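Local coordinates for mucosa-associated lymphoid tissue lymphoma translocation protein 1 (Isoform 2) (Homo sapiens, PDB 3BFO) that is a paracaspase, a cysteine peptidase, whose second immunoglobulin-like domain probably serves as a non-catalytic module of the larger protein, at residues Leu23-Val28 with Cys67-Asp72. Sequence-based numbering, arbitrary orientation.
Sequences LQCVAV and CHVYND
No flat group of either segment takes part where Cys-25 and Ala-27 face Cys-67 and Val-69; the ring of Tyr-70 stays well clear of 23-28, meeting the ring of His-34 with the planes about 25° apart and taking His-68 O in its plane at one edge. The contact itself is aliphatic and sulfur, joining strands 21-28 and 63-70 across the two sheets of an immunoglobulin sandwich. The cysteines occupy the positions that carry the classic intersheet disulfide, and Cys-25 CB approaches Cys-67 CB to 3.9 Å. Yet the sulfurs part: in both residues SG lies anti to the backbone N (chi1 -179° and -171°), which leaves Cys-25 SG and Cys-67 SG 4.4 Å apart, far beyond a bond. Cys-25 SG instead rests on the CG2 methyl of Val-69, at 3.7 Å. The other branch of that valine, CG1, presses on Ala-27 CB at a tight 3.5 Å. A beta-branched residue suits this place because its two methyls serve two neighbours at once, while alanine's short side chain fits the close approach. Trp-37 packs against both cysteines, and Ile-6 adds cover over Cys-25 and Val-69. Small, weakly polar thiols can thus act as apolar filling, so sheet-to-sheet cohesion here rests on van der Waals contact and burial without a covalent bridge, consistent with a protein of the reducing cytoplasm and nucleus.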
ATOM      1  N   LEU A  23       2.768   2.750   5.072  1.00 13.86           N
ATOM      2  CA  LEU A  23       2.458   1.459   4.479  1.00 14.11           C
ATOM      3  C   LEU A  23       3.546   1.140   3.477  1.00 14.01           C
ATOM      4  O   LEU A  23       4.029   2.008   2.766  1.00 14.79           O
ATOM      5  CB  LEU A  23       1.075   1.513   3.806  1.00 15.49           C
ATOM      6  CG  LEU A  23      -0.097   1.568   4.758  1.00 15.72           C
ATOM      7  CD1 LEU A  23      -1.392   1.897   4.002  1.00 19.20           C
ATOM      8  CD2 LEU A  23      -0.258   0.257   5.497  1.00 18.81           C
ATOM      9  N   GLN A  24       3.950  -0.126   3.429  1.00 13.71           N
ATOM     10  CA  GLN A  24       5.007  -0.531   2.534  1.00 13.28           C
ATOM     11  C   GLN A  24       4.631  -1.839   1.842  1.00 13.05           C
ATOM     12  O   GLN A  24       4.105  -2.758   2.492  1.00 14.53           O
ATOM     13  CB  GLN A  24       6.307  -0.716   3.326  1.00 14.41           C
ATOM     14  CG  GLN A  24       7.559  -0.984   2.414  1.00 16.33           C
ATOM     15  CD  GLN A  24       8.917  -0.892   3.148  1.00 15.83           C
ATOM     16  OE1 GLN A  24       8.957  -1.073   4.349  1.00 21.71           O
ATOM     17  NE2 GLN A  24       9.964  -0.587   2.458  1.00 16.42           N
ATOM     18  N   CYS A  25       4.981  -1.933   0.572  1.00 12.83           N
ATOM     19  CA  CYS A  25       4.838  -3.190  -0.184  1.00 12.79           C
ATOM     20  C   CYS A  25       6.045  -3.248  -1.082  1.00 13.00           C
ATOM     21  O   CYS A  25       6.331  -2.298  -1.784  1.00 14.02           O
ATOM     22  CB  CYS A  25       3.511  -3.135  -0.971  1.00 14.18           C
ATOM     23  SG  CYS A  25       3.271  -4.678  -1.910  1.00 15.10           S
ATOM     24  N   VAL A  26       6.788  -4.370  -1.045  1.00 14.20           N
ATOM     25  CA  VAL A  26       7.983  -4.524  -1.870  1.00 14.94           C
ATOM     26  C   VAL A  26       7.899  -5.829  -2.603  1.00 14.86           C
ATOM     27  O   VAL A  26       7.607  -6.857  -1.984  1.00 15.95           O
ATOM     28  CB  VAL A  26       9.278  -4.518  -1.045  1.00 16.81           C
ATOM     29  CG1 VAL A  26      10.520  -4.566  -1.987  1.00 19.10           C
ATOM     30  CG2 VAL A  26       9.335  -3.323  -0.139  1.00 18.70           C
ATOM     31  N   ALA A  27       8.126  -5.805  -3.898  1.00 15.15           N
ATOM     32  CA  ALA A  27       8.114  -6.988  -4.719  1.00 15.62           C
ATOM     33  C   ALA A  27       9.433  -7.111  -5.449  1.00 15.30           C
ATOM     34  O   ALA A  27      10.143  -6.129  -5.648  1.00 16.70           O
ATOM     35  CB  ALA A  27       6.976  -6.941  -5.732  1.00 15.66           C
ATOM     36  N   VAL A  28       9.733  -8.334  -5.878  1.00 17.26           N
ATOM     37  CA  VAL A  28      10.809  -8.623  -6.804  1.00 18.40           C
ATOM     38  C   VAL A  28      10.186  -9.125  -8.119  1.00 17.23           C
ATOM     39  O   VAL A  28       9.012  -9.450  -8.187  1.00 17.19           O
ATOM     40  CB  VAL A  28      11.790  -9.690  -6.216  1.00 20.61           C
ATOM     41  CG1 VAL A  28      12.465  -9.188  -4.931  1.00 25.47           C
ATOM     42  CG2 VAL A  28      11.061 -11.026  -5.952  1.00 22.46           C
ATOM     43  N   CYS A  67      -2.090  -2.671  -2.174  1.00 13.14           N
ATOM     44  CA  CYS A  67      -1.251  -2.249  -3.281  1.00 12.57           C
ATOM     45  C   CYS A  67      -1.355  -3.266  -4.389  1.00 12.11           C
ATOM     46  O   CYS A  67      -1.199  -4.457  -4.139  1.00 13.68           O
ATOM     47  CB  CYS A  67       0.192  -2.106  -2.779  1.00 12.74           C
ATOM     48  SG  CYS A  67       1.311  -1.354  -3.945  1.00 12.57           S
ATOM     49  N   HIS A  68      -1.593  -2.785  -5.606  1.00 12.14           N
ATOM     50  CA  HIS A  68      -1.518  -3.641  -6.790  1.00 12.34           C
ATOM     51  C   HIS A  68      -0.111  -3.581  -7.330  1.00 11.76           C
ATOM     52  O   HIS A  68       0.435  -2.496  -7.546  1.00 13.21           O
ATOM     53  CB  HIS A  68      -2.513  -3.174  -7.858  1.00 13.19           C
ATOM     54  CG  HIS A  68      -2.564  -4.083  -9.034  1.00 13.83           C
ATOM     55  ND1 HIS A  68      -3.030  -5.371  -8.949  1.00 15.24           N
ATOM     56  CD2 HIS A  68      -2.167  -3.918 -10.319  1.00 14.69           C
ATOM     57  CE1 HIS A  68      -2.979  -5.951 -10.135  1.00 16.32           C
ATOM     58  NE2 HIS A  68      -2.418  -5.109 -10.981  1.00 14.53           N
ATOM     59  N   VAL A  69       0.489  -4.757  -7.513  1.00 11.63           N
ATOM     60  CA  VAL A  69       1.878  -4.857  -7.943  1.00 12.13           C
ATOM     61  C   VAL A  69       1.894  -5.585  -9.270  1.00 11.93           C
ATOM     62  O   VAL A  69       1.246  -6.606  -9.431  1.00 13.72           O
ATOM     63  CB  VAL A  69       2.722  -5.609  -6.904  1.00 12.74           C
ATOM     64  CG1 VAL A  69       4.159  -5.591  -7.290  1.00 15.83           C
ATOM     65  CG2 VAL A  69       2.561  -4.963  -5.530  1.00 13.92           C
ATOM     66  N   TYR A  70       2.600  -5.031 -10.271  1.00 11.69           N
ATOM     67  CA  TYR A  70       2.392  -5.587 -11.609  1.00 11.56           C
ATOM     68  C   TYR A  70       3.551  -5.309 -12.538  1.00 11.78           C
ATOM     69  O   TYR A  70       4.309  -4.316 -12.370  1.00 12.44           O
ATOM     70  CB  TYR A  70       1.094  -5.021 -12.234  1.00 13.03           C
ATOM     71  CG  TYR A  70       1.124  -3.545 -12.506  1.00 12.84           C
ATOM     72  CD1 TYR A  70       1.371  -3.065 -13.787  1.00 13.69           C
ATOM     73  CD2 TYR A  70       0.951  -2.609 -11.481  1.00 13.53           C
ATOM     74  CE1 TYR A  70       1.413  -1.738 -14.042  1.00 15.31           C
ATOM     75  CE2 TYR A  70       0.978  -1.254 -11.738  1.00 13.10           C
ATOM     76  CZ  TYR A  70       1.241  -0.829 -13.012  1.00 14.57           C
ATOM     77  OH  TYR A  70       1.309   0.498 -13.300  1.00 16.05           O
ATOM     78  N   ASN A  71       3.658  -6.150 -13.544  1.00 12.46           N
ATOM     79  CA  ASN A  71       4.489  -5.829 -14.696  1.00 12.42           C
ATOM     80  C   ASN A  71       3.734  -6.276 -15.936  1.00 12.42           C
ATOM     81  O   ASN A  71       2.525  -6.448 -15.888  1.00 13.56           O
ATOM     82  CB  ASN A  71       5.878  -6.417 -14.546  1.00 12.67           C
ATOM     83  CG  ASN A  71       5.897  -7.925 -14.485  1.00 12.61           C
ATOM     84  OD1 ASN A  71       4.943  -8.588 -14.895  1.00 13.29           O
ATOM     85  ND2 ASN A  71       7.001  -8.493 -14.008  1.00 13.87           N
ATOM     86  N   ASP A  72       4.419  -6.364 -17.091  1.00 12.38           N
ATOM     87  CA  ASP A  72       3.750  -6.705 -18.337  1.00 13.02           C
ATOM     88  C   ASP A  72       3.485  -8.182 -18.533  1.00 13.62           C
ATOM     89  O   ASP A  72       3.053  -8.574 -19.609  1.00 14.48           O
ATOM     90  CB  ASP A  72       4.509  -6.064 -19.525  1.00 14.24           C
ATOM     91  CG  ASP A  72       5.878  -6.655 -19.745  1.00 15.53           C
ATOM     92  OD1 ASP A  72       6.213  -7.643 -19.069  1.00 17.62           O
ATOM     93  OD2 ASP A  72       6.591  -6.170 -20.662  1.00 18.04           O
TER